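Local atomic coordinates of vacuolar aminopeptidase 1 (Saccharomyces cerevisiae, PDB entry 5JH9), a protein that removes N-terminal amino acids from peptides and proteins in the yeast vacuole as a zinc-dependent dodecamer, and is the major cargo of the cytoplasm-to-vacuole targeting pathway. Residues His49-Ile54 against Gly488-Gly493; Gly129-His134 against Ser333-Tyr338; Arg173-Gly178 against Pro202-Pro207. The protein carries 1 engineered substitution. All blocks are in the same frame, centred on the assembly; numbering follows the deposited sequence.

Interaction 1: His49-Ile54 against Gly488-Gly493; sequences HNYEDI and GSKDVG
Tyr51 O, Ser489 O and Gly493 N grip one water between them, and this shared molecule joins two backbones that make no direct hydrogen bond. The water gives its protons to both carbonyls, at 3.0 Å from Tyr51 O and 2.9 Å from Ser489 O. It accepts from Gly493 N at 2.8 Å, an amide in the first turn of helix 491-510. Beside this bridge the Tyr51 ring lies obliquely against the same turn, its CD2 coming to 3.5 Å from Lys490 O, while CE2 rests near Gly493 C. With CG set anti to its own carbonyl carbon (chi1 -68°), Tyr51 presents CB to Lys490; the two side chains cross at about a right angle, Tyr51 CB 3.8 Å from Lys490 CG. The ammonium group of that lysine is far from the ring, so any cation-pi attraction is weak.

The arrangement brings together the first turns of two helices: 52-64, entered shortly after the site where protease B removes the propeptide, and the C-terminal helix 491-510. Asn50 caps the former, its OD1 accepting from Asp53 N at 3.3 Å with the donor above the carbonyl plane. Gly493 has no side chain, and this lets both the tyrosine ring and Ile54 approach the helix backbone, Ile54 CG2 reaching 3.6 Å from Gly493 CA. The other branch of the isoleucine, CG1, meets Val492 CG1 at 3.8 Å. Phe311 of helix 304-322 packs against both Ile54 and Val492, and Ile46 of the propeptide touches Tyr51 and Ile54.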
ATOM      1  N   HIS B  49      43.877  34.335 -31.726  1.00 70.12           N
ATOM      2  CA  HIS B  49      43.084  33.098 -31.711  1.00 70.26           C
ATOM      3  C   HIS B  49      43.742  31.949 -30.918  1.00 69.12           C
ATOM      4  O   HIS B  49      43.688  30.787 -31.334  1.00 70.37           O
ATOM      5  CB  HIS B  49      42.752  32.663 -33.138  1.00 73.06           C
ATOM      6  N   ASN B  50      44.356  32.291 -29.779  1.00 66.67           N
ATOM      7  CA  ASN B  50      44.969  31.316 -28.873  1.00 65.42           C
ATOM      8  C   ASN B  50      44.049  31.058 -27.674  1.00 63.23           C
ATOM      9  O   ASN B  50      44.049  31.811 -26.693  1.00 61.92           O
ATOM     10  CB  ASN B  50      46.351  31.797 -28.404  1.00 65.25           C
ATOM     11  CG  ASN B  50      47.170  30.695 -27.731  1.00 65.58           C
ATOM     12  OD1 ASN B  50      46.629  29.747 -27.155  1.00 64.85           O
ATOM     13  ND2 ASN B  50      48.490  30.818 -27.807  1.00 66.81           N
ATOM     14  N   TYR B  51      43.282  29.974 -27.767  1.00 46.97           N
ATOM     15  CA  TYR B  51      42.332  29.576 -26.727  1.00 44.97           C
ATOM     16  C   TYR B  51      42.944  28.618 -25.696  1.00 43.96           C
ATOM     17  O   TYR B  51      42.464  28.545 -24.568  1.00 42.39           O
ATOM     18  CB  TYR B  51      41.074  28.979 -27.378  1.00 45.27           C
ATOM     19  CG  TYR B  51      40.266  30.023 -28.133  1.00 45.57           C
ATOM     20  CD1 TYR B  51      40.640  30.436 -29.419  1.00 47.22           C
ATOM     21  CD2 TYR B  51      39.152  30.624 -27.553  1.00 44.45           C
ATOM     22  CE1 TYR B  51      39.913  31.408 -30.103  1.00 47.45           C
ATOM     23  CE2 TYR B  51      38.421  31.595 -28.227  1.00 44.79           C
ATOM     24  CZ  TYR B  51      38.801  31.982 -29.501  1.00 46.24           C
ATOM     25  OH  TYR B  51      38.077  32.945 -30.166  1.00 46.62           O
ATOM     26  N   GLU B  52      44.010  27.911 -26.076  1.00 44.51           N
ATOM     27  CA  GLU B  52      44.647  26.908 -25.212  1.00 44.11           C
ATOM     28  C   GLU B  52      45.323  27.503 -23.968  1.00 42.85           C
ATOM     29  O   GLU B  52      45.193  26.949 -22.878  1.00 42.15           O
ATOM     30  CB  GLU B  52      45.650  26.079 -26.010  1.00 45.96           C
ATOM     31  N   ASP B  53      46.036  28.617 -24.127  1.00 42.66           N
ATOM     32  CA  ASP B  53      46.735  29.254 -22.998  1.00 41.87           C
ATOM     33  C   ASP B  53      45.782  29.739 -21.917  1.00 39.85           C
ATOM     34  O   ASP B  53      46.031  29.515 -20.737  1.00 39.25           O
ATOM     35  CB  ASP B  53      47.587  30.442 -23.459  1.00 42.79           C
ATOM     36  CG  ASP B  53      48.836  30.023 -24.203  1.00 44.71           C
ATOM     37  OD1 ASP B  53      49.063  28.807 -24.389  1.00 45.50           O
ATOM     38  OD2 ASP B  53      49.602  30.928 -24.599  1.00 45.77           O
ATOM     39  N   ILE B  54      44.714  30.418 -22.321  1.00 38.85           N
ATOM     40  CA  ILE B  54      43.737  30.941 -21.362  1.00 37.52           C
ATOM     41  C   ILE B  54      42.987  29.801 -20.649  1.00 36.61           C
ATOM     42  O   ILE B  54      42.661  29.919 -19.464  1.00 35.92           O
ATOM     43  CB  ILE B  54      42.783  31.986 -22.007  1.00 37.25           C
ATOM     44  CG1 ILE B  54      42.006  32.760 -20.932  1.00 36.36           C
ATOM     45  CG2 ILE B  54      41.828  31.355 -23.016  1.00 37.41           C
ATOM     46  CD1 ILE B  54      42.847  33.725 -20.128  1.00 36.64           C
ATOM     47  N   GLY B 488      33.517  23.380 -22.362  1.00 29.19           N
ATOM     48  CA  GLY B 488      34.342  23.290 -23.565  1.00 29.93           C
ATOM     49  C   GLY B 488      35.723  23.886 -23.330  1.00 30.39           C
ATOM     50  O   GLY B 488      35.868  24.833 -22.559  1.00 30.16           O
ATOM     51  N   SER B 489      36.736  23.330 -23.992  1.00 31.02           N
ATOM     52  CA  SER B 489      38.112  23.826 -23.875  1.00 31.68           C
ATOM     53  C   SER B 489      38.292  25.240 -24.447  1.00 32.29           C
ATOM     54  O   SER B 489      39.175  25.958 -23.997  1.00 32.75           O
ATOM     55  CB  SER B 489      39.104  22.859 -24.536  1.00 32.30           C
ATOM     56  OG  SER B 489      38.768  22.610 -25.888  1.00 32.88           O
ATOM     57  N   LYS B 490      37.461  25.624 -25.419  1.00 38.34           N
ATOM     58  CA  LYS B 490      37.460  26.988 -25.985  1.00 38.29           C
ATOM     59  C   LYS B 490      36.593  27.991 -25.221  1.00 36.34           C
ATOM     60  O   LYS B 490      36.666  29.188 -25.496  1.00 35.92           O
ATOM     61  CB  LYS B 490      36.985  26.990 -27.449  1.00 40.59           C
ATOM     62  CG  LYS B 490      38.078  26.868 -28.488  1.00 43.26           C
ATOM     63  CD  LYS B 490      38.396  25.429 -28.841  1.00 45.20           C
ATOM     64  CE  LYS B 490      39.262  25.358 -30.091  1.00 48.65           C
ATOM     65  NZ  LYS B 490      38.562  25.850 -31.315  1.00 51.06           N
ATOM     66  N   ASP B 491      35.776  27.520 -24.282  1.00 35.31           N
ATOM     67  CA  ASP B 491      34.735  28.364 -23.698  1.00 34.22           C
ATOM     68  C   ASP B 491      35.234  29.441 -22.741  1.00 32.83           C
ATOM     69  O   ASP B 491      34.591  30.479 -22.621  1.00 32.06           O
ATOM     70  CB  ASP B 491      33.639  27.505 -23.051  1.00 34.49           C
ATOM     71  CG  ASP B 491      32.681  26.935 -24.077  1.00 36.29           C
ATOM     72  OD1 ASP B 491      32.221  27.717 -24.938  1.00 36.86           O
ATOM     73  OD2 ASP B 491      32.384  25.717 -24.044  1.00 37.47           O
ATOM     74  N   VAL B 492      36.378  29.220 -22.093  1.00 32.84           N
ATOM     75  CA  VAL B 492      36.996  30.258 -21.261  1.00 32.45           C
ATOM     76  C   VAL B 492      37.371  31.444 -22.150  1.00 32.69           C
ATOM     77  O   VAL B 492      36.988  32.580 -21.870  1.00 32.13           O
ATOM     78  CB  VAL B 492      38.256  29.766 -20.512  1.00 33.15           C
ATOM     79  CG1 VAL B 492      38.903  30.915 -19.744  1.00 33.48           C
ATOM     80  CG2 VAL B 492      37.913  28.635 -19.555  1.00 33.16           C
ATOM     81  N   GLY B 493      38.104  31.162 -23.224  1.00 33.86           N
ATOM     82  CA  GLY B 493      38.514  32.191 -24.181  1.00 34.94           C
ATOM     83  C   GLY B 493      37.340  32.860 -24.878  1.00 34.59           C
ATOM     84  O   GLY B 493      37.327  34.083 -25.038  1.00 34.50           O
TER
HETATM   85  O   HOH W   1      39.586  28.864 -23.907  1.00 30.13           O

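Interaction 2: Gly129-His134 against Ser333-Tyr338; sequences GVIGSH and STVTLY. With CAC (cacodylate ion), chain K.
Val130 and Thr334 stand side by side on one face of two parallel strands, their CG2 methyls 3.6 Å apart. Under them the backbones are tightly joined: five hydrogen bonds alternate across the pair, among them Ile131 N to Thr334 O at 3.0 Å and Tyr338 N to Ser133 O at 2.9 Å. Thr334 turns its hydroxyl anti to the backbone N (chi1 179°), which leaves the methyl for Val130 and lets OG1 bond to Ala115 O in the next strand. On this same face Tyr338 brings CD2 to 3.4 Å from Ser133 O, and its ring stands over the place that a side chain on Gly132 would take. The opposite face is less close: Ile131 CB is 4.2 Å from Val335 CG2, and Ser133 CB lies 4.1 Å from Leu337 CD2, the serine hydroxyl bonding Ala386 O. Helix 491-510 covers part of it through Phe503.

At the C-terminal end the packing gives way to the catalytic pocket. The imidazole of His134 leads away from the partner strand, and its NE2 comes within 3.2 Å of O1 of a cacodylate ion, probably from the crystallisation liquor; any hydrogen bond there is weak and doubtful. NE2 of His212 of the second subunit is hydrogen-bonded to the same ion. His134 binds zinc together with Asp305 and Asp387, an arrangement characteristic of M18 and related zinc exopeptidases, whose metal ligands gather at the C-terminal edge of the central sheet.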
ATOM      1  N   GLY B 129      28.157  49.916 -17.115  1.00 42.83           N
ATOM      2  CA  GLY B 129      28.247  48.592 -17.723  1.00 42.00           C
ATOM      3  C   GLY B 129      28.765  47.616 -16.685  1.00 41.19           C
ATOM      4  O   GLY B 129      29.953  47.632 -16.367  1.00 42.19           O
ATOM      5  N   VAL B 130      27.870  46.778 -16.160  1.00 39.46           N
ATOM      6  CA  VAL B 130      28.156  45.869 -15.048  1.00 38.59           C
ATOM      7  C   VAL B 130      28.172  44.402 -15.504  1.00 37.75           C
ATOM      8  O   VAL B 130      27.334  43.996 -16.310  1.00 37.13           O
ATOM      9  CB  VAL B 130      27.066  45.982 -13.939  1.00 37.45           C
ATOM     10  CG1 VAL B 130      27.384  45.077 -12.744  1.00 36.69           C
ATOM     11  CG2 VAL B 130      26.875  47.428 -13.500  1.00 38.30           C
ATOM     12  N   ILE B 131      29.120  43.627 -14.973  1.00 37.75           N
ATOM     13  CA  ILE B 131      29.056  42.170 -14.988  1.00 36.84           C
ATOM     14  C   ILE B 131      29.052  41.707 -13.542  1.00 35.99           C
ATOM     15  O   ILE B 131      30.004  41.968 -12.807  1.00 36.51           O
ATOM     16  CB  ILE B 131      30.234  41.492 -15.718  1.00 37.79           C
ATOM     17  CG1 ILE B 131      30.330  41.995 -17.164  1.00 38.95           C
ATOM     18  CG2 ILE B 131      30.055  39.967 -15.685  1.00 36.87           C
ATOM     19  CD1 ILE B 131      31.521  41.459 -17.928  1.00 40.25           C
ATOM     20  N   GLY B 132      27.981  41.016 -13.151  1.00 34.75           N
ATOM     21  CA  GLY B 132      27.840  40.466 -11.817  1.00 34.00           C
ATOM     22  C   GLY B 132      27.937  38.949 -11.839  1.00 33.46           C
ATOM     23  O   GLY B 132      27.216  38.284 -12.586  1.00 33.08           O
ATOM     24  N   SER B 133      28.828  38.411 -11.014  1.00 33.58           N
ATOM     25  CA  SER B 133      29.055  36.969 -10.910  1.00 33.22           C
ATOM     26  C   SER B 133      29.259  36.602  -9.456  1.00 32.79           C
ATOM     27  O   SER B 133      29.375  37.487  -8.602  1.00 32.94           O
ATOM     28  CB  SER B 133      30.297  36.570 -11.714  1.00 34.14           C
ATOM     29  OG  SER B 133      30.122  36.843 -13.085  1.00 34.80           O
ATOM     30  N   HIS B 134      29.310  35.303  -9.168  1.00 32.39           N
ATOM     31  CA  HIS B 134      29.606  34.852  -7.810  1.00 32.14           C
ATOM     32  C   HIS B 134      30.867  34.001  -7.728  1.00 32.47           C
ATOM     33  O   HIS B 134      31.201  33.256  -8.659  1.00 32.78           O
ATOM     34  CB  HIS B 134      28.388  34.199  -7.147  1.00 31.34           C
ATOM     35  CG  HIS B 134      28.054  32.838  -7.662  1.00 31.20           C
ATOM     36  ND1 HIS B 134      28.526  31.687  -7.067  1.00 31.07           N
ATOM     37  CD2 HIS B 134      27.240  32.438  -8.664  1.00 31.21           C
ATOM     38  CE1 HIS B 134      28.048  30.638  -7.708  1.00 31.01           C
ATOM     39  NE2 HIS B 134      27.255  31.067  -8.670  1.00 31.15           N
ATOM     40  N   SER B 333      32.578  51.320 -15.859  1.00 31.84           N
ATOM     41  CA  SER B 333      32.572  49.865 -16.055  1.00 31.50           C
ATOM     42  C   SER B 333      32.935  49.161 -14.753  1.00 31.19           C
ATOM     43  O   SER B 333      33.764  49.657 -14.000  1.00 31.45           O
ATOM     44  CB  SER B 333      33.570  49.491 -17.148  1.00 32.01           C
ATOM     45  OG  SER B 333      33.247  50.147 -18.363  1.00 32.47           O
ATOM     46  N   THR B 334      32.314  48.010 -14.490  1.00 30.63           N
ATOM     47  CA  THR B 334      32.615  47.232 -13.286  1.00 30.44           C
ATOM     48  C   THR B 334      32.368  45.731 -13.461  1.00 30.13           C
ATOM     49  O   THR B 334      31.432  45.311 -14.154  1.00 29.63           O
ATOM     50  CB  THR B 334      31.811  47.742 -12.051  1.00 30.22           C
ATOM     51  OG1 THR B 334      32.104  46.941 -10.891  1.00 30.26           O
ATOM     52  CG2 THR B 334      30.309  47.701 -12.300  1.00 29.62           C
ATOM     53  N   VAL B 335      33.233  44.941 -12.831  1.00 30.29           N
ATOM     54  CA  VAL B 335      32.925  43.564 -12.489  1.00 29.88           C
ATOM     55  C   VAL B 335      32.816  43.515 -10.970  1.00 29.80           C
ATOM     56  O   VAL B 335      33.732  43.941 -10.257  1.00 30.23           O
ATOM     57  CB  VAL B 335      33.994  42.567 -12.962  1.00 30.25           C
ATOM     58  CG1 VAL B 335      33.653  41.152 -12.486  1.00 29.99           C
ATOM     59  CG2 VAL B 335      34.129  42.610 -14.474  1.00 30.44           C
ATOM     60  N   THR B 336      31.689  43.002 -10.490  1.00 29.29           N
ATOM     61  CA  THR B 336      31.458  42.812  -9.070  1.00 29.31           C
ATOM     62  C   THR B 336      31.235  41.316  -8.798  1.00 29.06           C
ATOM     63  O   THR B 336      30.397  40.682  -9.434  1.00 28.53           O
ATOM     64  CB  THR B 336      30.268  43.656  -8.595  1.00 29.05           C
ATOM     65  OG1 THR B 336      30.503  45.037  -8.922  1.00 29.54           O
ATOM     66  CG2 THR B 336      30.072  43.523  -7.090  1.00 29.19           C
ATOM     67  N   LEU B 337      32.001  40.780  -7.849  1.00 29.45           N
ATOM     68  CA  LEU B 337      32.023  39.360  -7.516  1.00 29.45           C
ATOM     69  C   LEU B 337      31.420  39.149  -6.126  1.00 29.38           C
ATOM     70  O   LEU B 337      31.902  39.712  -5.148  1.00 29.76           O
ATOM     71  CB  LEU B 337      33.467  38.845  -7.554  1.00 30.20           C
ATOM     72  CG  LEU B 337      34.232  39.116  -8.858  1.00 30.53           C
ATOM     73  CD1 LEU B 337      35.682  38.652  -8.773  1.00 31.37           C
ATOM     74  CD2 LEU B 337      33.523  38.454 -10.032  1.00 30.08           C
ATOM     75  N   TYR B 338      30.365  38.343  -6.050  1.00 28.98           N
ATOM     76  CA  TYR B 338      29.622  38.113  -4.803  1.00 28.98           C
ATOM     77  C   TYR B 338      29.901  36.763  -4.140  1.00 29.09           C
ATOM     78  O   TYR B 338      30.302  35.798  -4.788  1.00 28.84           O
ATOM     79  CB  TYR B 338      28.130  38.225  -5.079  1.00 28.57           C
ATOM     80  CG  TYR B 338      27.701  39.583  -5.583  1.00 28.66           C
ATOM     81  CD1 TYR B 338      27.532  40.644  -4.700  1.00 28.94           C
ATOM     82  CD2 TYR B 338      27.447  39.804  -6.937  1.00 28.41           C
ATOM     83  CE1 TYR B 338      27.123  41.890  -5.148  1.00 29.07           C
ATOM     84  CE2 TYR B 338      27.037  41.045  -7.395  1.00 28.55           C
ATOM     85  CZ  TYR B 338      26.871  42.082  -6.495  1.00 28.81           C
ATOM     86  OH  TYR B 338      26.458  43.317  -6.927  1.00 28.97           O
TER
HETATM   87 AS   CAC K 603      23.070  28.593  -8.888  1.00 30.66          AS
HETATM   88  O1  CAC K 603      24.666  29.251  -8.706  1.00 28.10           O
HETATM   89  O2  CAC K 603      23.312  26.880  -9.146  1.00 29.10           O
HETATM   90  C1  CAC K 603      22.086  28.869  -7.209  1.00 29.62           C
HETATM   91  C2  CAC K 603      22.080  29.390 -10.373  1.00 29.30           C

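Interaction 3: Arg173-Gly178 against Pro202-Pro207; sequences RDLGIG and PVCRIP
A classic beta bulge marks this contact: Val203 and Cys204 both face Leu175 near the start of strand 175-184. Two backbone bonds define the antiparallel hydrogen-bonded pair, Leu175 N giving to Cys204 O at 3.0 Å and Cys204 N returning to Leu175 O at 3.1 Å. The extra residue of the bulge also turns Val203 N towards Leu175 O, 3.0 Å away.

Side chains close over this short pairing on both flanks. The side chains of Leu175 and Ile206 cross at a slant, their CD1 atoms 4.0 Å apart, and Leu175 CB lies near Cys204 SG. Further along, Ile177 and Val203 cross at about a right angle with their CG2 methyls 3.7 Å apart; Val203 CG2 is placed between its backbone N and carbonyl carbon (chi1 -55° for CG1), facing the isoleucine. Asp174 and the Pro202 ring run alongside each other, CB to CB at 3.7 Å. Water extends the contact beyond the bulge. One molecule accepts from both Arg173 N and Ile206 N, the latter at 2.7 Å; another links Asp174 OD1 to Arg205 NE, lying at the edge of the guanidinium and in its plane, 2.8 Å from NE. Both charged groups have stronger partners: Asp174 forms a salt bridge with Arg484 of the second subunit, whose carbonyl also accepts from Arg205, while Asp172 of the same chain makes a salt bridge to Arg205.

The loop 202-207 thus lies between the antiparallel sheet and the second subunit, with Cys204 against strands 276-285 and 230-232, and Val203 against Tyr264 of helix 259-269.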
ATOM      1  N   ARG B 173      36.995  10.936  -3.021  1.00 29.81           N
ATOM      2  CA  ARG B 173      37.679  12.043  -3.678  1.00 30.85           C
ATOM      3  C   ARG B 173      38.804  12.498  -2.758  1.00 31.13           C
ATOM      4  O   ARG B 173      38.645  12.513  -1.535  1.00 30.32           O
ATOM      5  CB  ARG B 173      36.717  13.211  -3.926  1.00 30.81           C
ATOM      6  CG  ARG B 173      35.518  12.883  -4.802  1.00 30.87           C
ATOM      7  CD  ARG B 173      35.853  12.839  -6.282  1.00 32.09           C
ATOM      8  NE  ARG B 173      34.678  12.482  -7.078  1.00 32.30           N
ATOM      9  CZ  ARG B 173      34.566  12.614  -8.401  1.00 33.45           C
ATOM     10  NH1 ARG B 173      35.566  13.093  -9.141  1.00 34.60           N
ATOM     11  NH2 ARG B 173      33.429  12.259  -8.994  1.00 33.69           N
ATOM     12  N   ASP B 174      39.936  12.863  -3.350  1.00 28.37           N
ATOM     13  CA  ASP B 174      41.090  13.372  -2.598  1.00 28.31           C
ATOM     14  C   ASP B 174      40.806  14.804  -2.126  1.00 27.95           C
ATOM     15  O   ASP B 174      40.774  15.725  -2.939  1.00 28.16           O
ATOM     16  CB  ASP B 174      42.346  13.359  -3.479  1.00 28.73           C
ATOM     17  CG  ASP B 174      42.807  11.953  -3.842  1.00 29.65           C
ATOM     18  OD1 ASP B 174      42.050  10.985  -3.644  1.00 29.89           O
ATOM     19  OD2 ASP B 174      43.939  11.816  -4.347  1.00 30.44           O
ATOM     20  N   LEU B 175      40.607  14.989  -0.820  1.00 27.96           N
ATOM     21  CA  LEU B 175      40.225  16.296  -0.274  1.00 27.82           C
ATOM     22  C   LEU B 175      41.351  17.014   0.484  1.00 27.78           C
ATOM     23  O   LEU B 175      41.860  16.520   1.500  1.00 28.12           O
ATOM     24  CB  LEU B 175      38.990  16.171   0.623  1.00 28.12           C
ATOM     25  CG  LEU B 175      37.740  15.549   0.001  1.00 28.78           C
ATOM     26  CD1 LEU B 175      36.620  15.482   1.034  1.00 29.73           C
ATOM     27  CD2 LEU B 175      37.290  16.310  -1.236  1.00 28.80           C
ATOM     28  N   GLY B 176      41.729  18.185  -0.025  1.00 27.78           N
ATOM     29  CA  GLY B 176      42.650  19.087   0.667  1.00 28.06           C
ATOM     30  C   GLY B 176      41.894  19.970   1.640  1.00 28.05           C
ATOM     31  O   GLY B 176      40.665  19.976   1.652  1.00 28.27           O
ATOM     32  N   ILE B 177      42.636  20.706   2.459  1.00 28.28           N
ATOM     33  CA  ILE B 177      42.059  21.636   3.430  1.00 28.48           C
ATOM     34  C   ILE B 177      42.673  23.006   3.206  1.00 28.80           C
ATOM     35  O   ILE B 177      43.842  23.114   2.842  1.00 29.24           O
ATOM     36  CB  ILE B 177      42.243  21.152   4.892  1.00 28.87           C
ATOM     37  CG1 ILE B 177      41.456  22.031   5.865  1.00 29.09           C
ATOM     38  CG2 ILE B 177      43.714  21.087   5.295  1.00 29.36           C
ATOM     39  CD1 ILE B 177      41.276  21.407   7.233  1.00 29.89           C
ATOM     40  N   GLY B 178      41.876  24.050   3.400  1.00 29.16           N
ATOM     41  CA  GLY B 178      42.351  25.409   3.170  1.00 29.91           C
ATOM     42  C   GLY B 178      41.317  26.469   3.499  1.00 30.40           C
ATOM     43  O   GLY B 178      40.135  26.169   3.680  1.00 30.42           O
ATOM     44  N   PRO B 202      46.197  15.713   0.000  1.00 32.72           N
ATOM     45  CA  PRO B 202      44.826  15.477   0.427  1.00 31.78           C
ATOM     46  C   PRO B 202      44.838  14.977   1.865  1.00 32.22           C
ATOM     47  O   PRO B 202      45.250  13.845   2.128  1.00 33.03           O
ATOM     48  CB  PRO B 202      44.328  14.406  -0.549  1.00 31.92           C
ATOM     49  CG  PRO B 202      45.551  13.740  -1.088  1.00 33.14           C
ATOM     50  CD  PRO B 202      46.761  14.517  -0.657  1.00 33.81           C
ATOM     51  N   VAL B 203      44.431  15.845   2.788  1.00 31.75           N
ATOM     52  CA  VAL B 203      44.448  15.512   4.218  1.00 32.70           C
ATOM     53  C   VAL B 203      43.331  14.544   4.623  1.00 33.43           C
ATOM     54  O   VAL B 203      43.414  13.910   5.677  1.00 34.68           O
ATOM     55  CB  VAL B 203      44.381  16.770   5.123  1.00 32.41           C
ATOM     56  CG1 VAL B 203      45.500  17.748   4.769  1.00 32.28           C
ATOM     57  CG2 VAL B 203      43.012  17.444   5.065  1.00 31.41           C
ATOM     58  N   CYS B 204      42.281  14.435   3.815  1.00 37.11           N
ATOM     59  CA  CYS B 204      41.209  13.508   4.137  1.00 35.82           C
ATOM     60  C   CYS B 204      40.440  13.024   2.918  1.00 34.68           C
ATOM     61  O   CYS B 204      40.701  13.431   1.778  1.00 34.98           O
ATOM     62  CB  CYS B 204      40.267  14.138   5.166  1.00 35.57           C
ATOM     63  SG  CYS B 204      39.351  15.532   4.518  1.00 36.13           S
ATOM     64  N   ARG B 205      39.504  12.128   3.196  1.00 33.27           N
ATOM     65  CA  ARG B 205      38.721  11.446   2.195  1.00 32.57           C
ATOM     66  C   ARG B 205      37.455  10.940   2.892  1.00 31.10           C
ATOM     67  O   ARG B 205      37.505  10.573   4.063  1.00 30.56           O
ATOM     68  CB  ARG B 205      39.567  10.296   1.654  1.00 33.15           C
ATOM     69  CG  ARG B 205      38.922   9.413   0.610  1.00 33.07           C
ATOM     70  CD  ARG B 205      39.931   8.372   0.144  1.00 33.77           C
ATOM     71  NE  ARG B 205      39.355   7.445  -0.826  1.00 33.63           N
ATOM     72  CZ  ARG B 205      38.564   6.410  -0.530  1.00 32.99           C
ATOM     73  NH1 ARG B 205      38.213   6.133   0.725  1.00 32.64           N
ATOM     74  NH2 ARG B 205      38.110   5.635  -1.506  1.00 32.80           N
ATOM     75  N   ILE B 206      36.329  10.969   2.182  1.00 30.36           N
ATOM     76  CA  ILE B 206      35.056  10.451   2.680  1.00 29.28           C
ATOM     77  C   ILE B 206      34.881   9.055   2.050  1.00 28.89           C
ATOM     78  O   ILE B 206      34.564   8.955   0.862  1.00 29.12           O
ATOM     79  CB  ILE B 206      33.887  11.395   2.321  1.00 29.20           C
ATOM     80  CG1 ILE B 206      34.190  12.825   2.808  1.00 29.73           C
ATOM     81  CG2 ILE B 206      32.585  10.909   2.951  1.00 28.42           C
ATOM     82  CD1 ILE B 206      33.194  13.871   2.359  1.00 29.99           C
ATOM     83  N   PRO B 207      35.125   7.980   2.830  1.00 28.39           N
ATOM     84  CA  PRO B 207      35.178   6.628   2.250  1.00 28.14           C
ATOM     85  C   PRO B 207      33.814   5.981   2.032  1.00 27.48           C
ATOM     86  O   PRO B 207      33.040   5.831   2.977  1.00 27.09           O
ATOM     87  CB  PRO B 207      35.973   5.840   3.293  1.00 28.28           C
ATOM     88  CG  PRO B 207      35.603   6.486   4.587  1.00 28.29           C
ATOM     89  CD  PRO B 207      35.388   7.953   4.282  1.00 28.48           C
TER
HETATM   90  O   HOH W   2      36.070  12.067  -0.295  1.00 24.84           O
HETATM   91  O   HOH W   3      40.052   9.095  -2.928  1.00 37.94           O

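In the fold
Interactions 1 and 2 belong to the catalytic part of the chain, their centres about 22 Å apart and their nearest atoms about 11 Å apart; helix 304-322 packs on both, and helix 491-510, which starts in interaction 1, runs on to cover interaction 2. Interaction 3 lies in the other part, with the six-stranded antiparallel sheet, its centre about 30 Å from that of interaction 1 and about 32 Å from that of interaction 2. Along the chain the contacts are nested, 3 within 2 and 2 within 1. Only interaction 2 reaches the metal, with the His134 side chain about 3 Å from zinc. The loop of interaction 3 runs on to His212, which probably binds substrate, consistent with active sites completed across the subunit boundary.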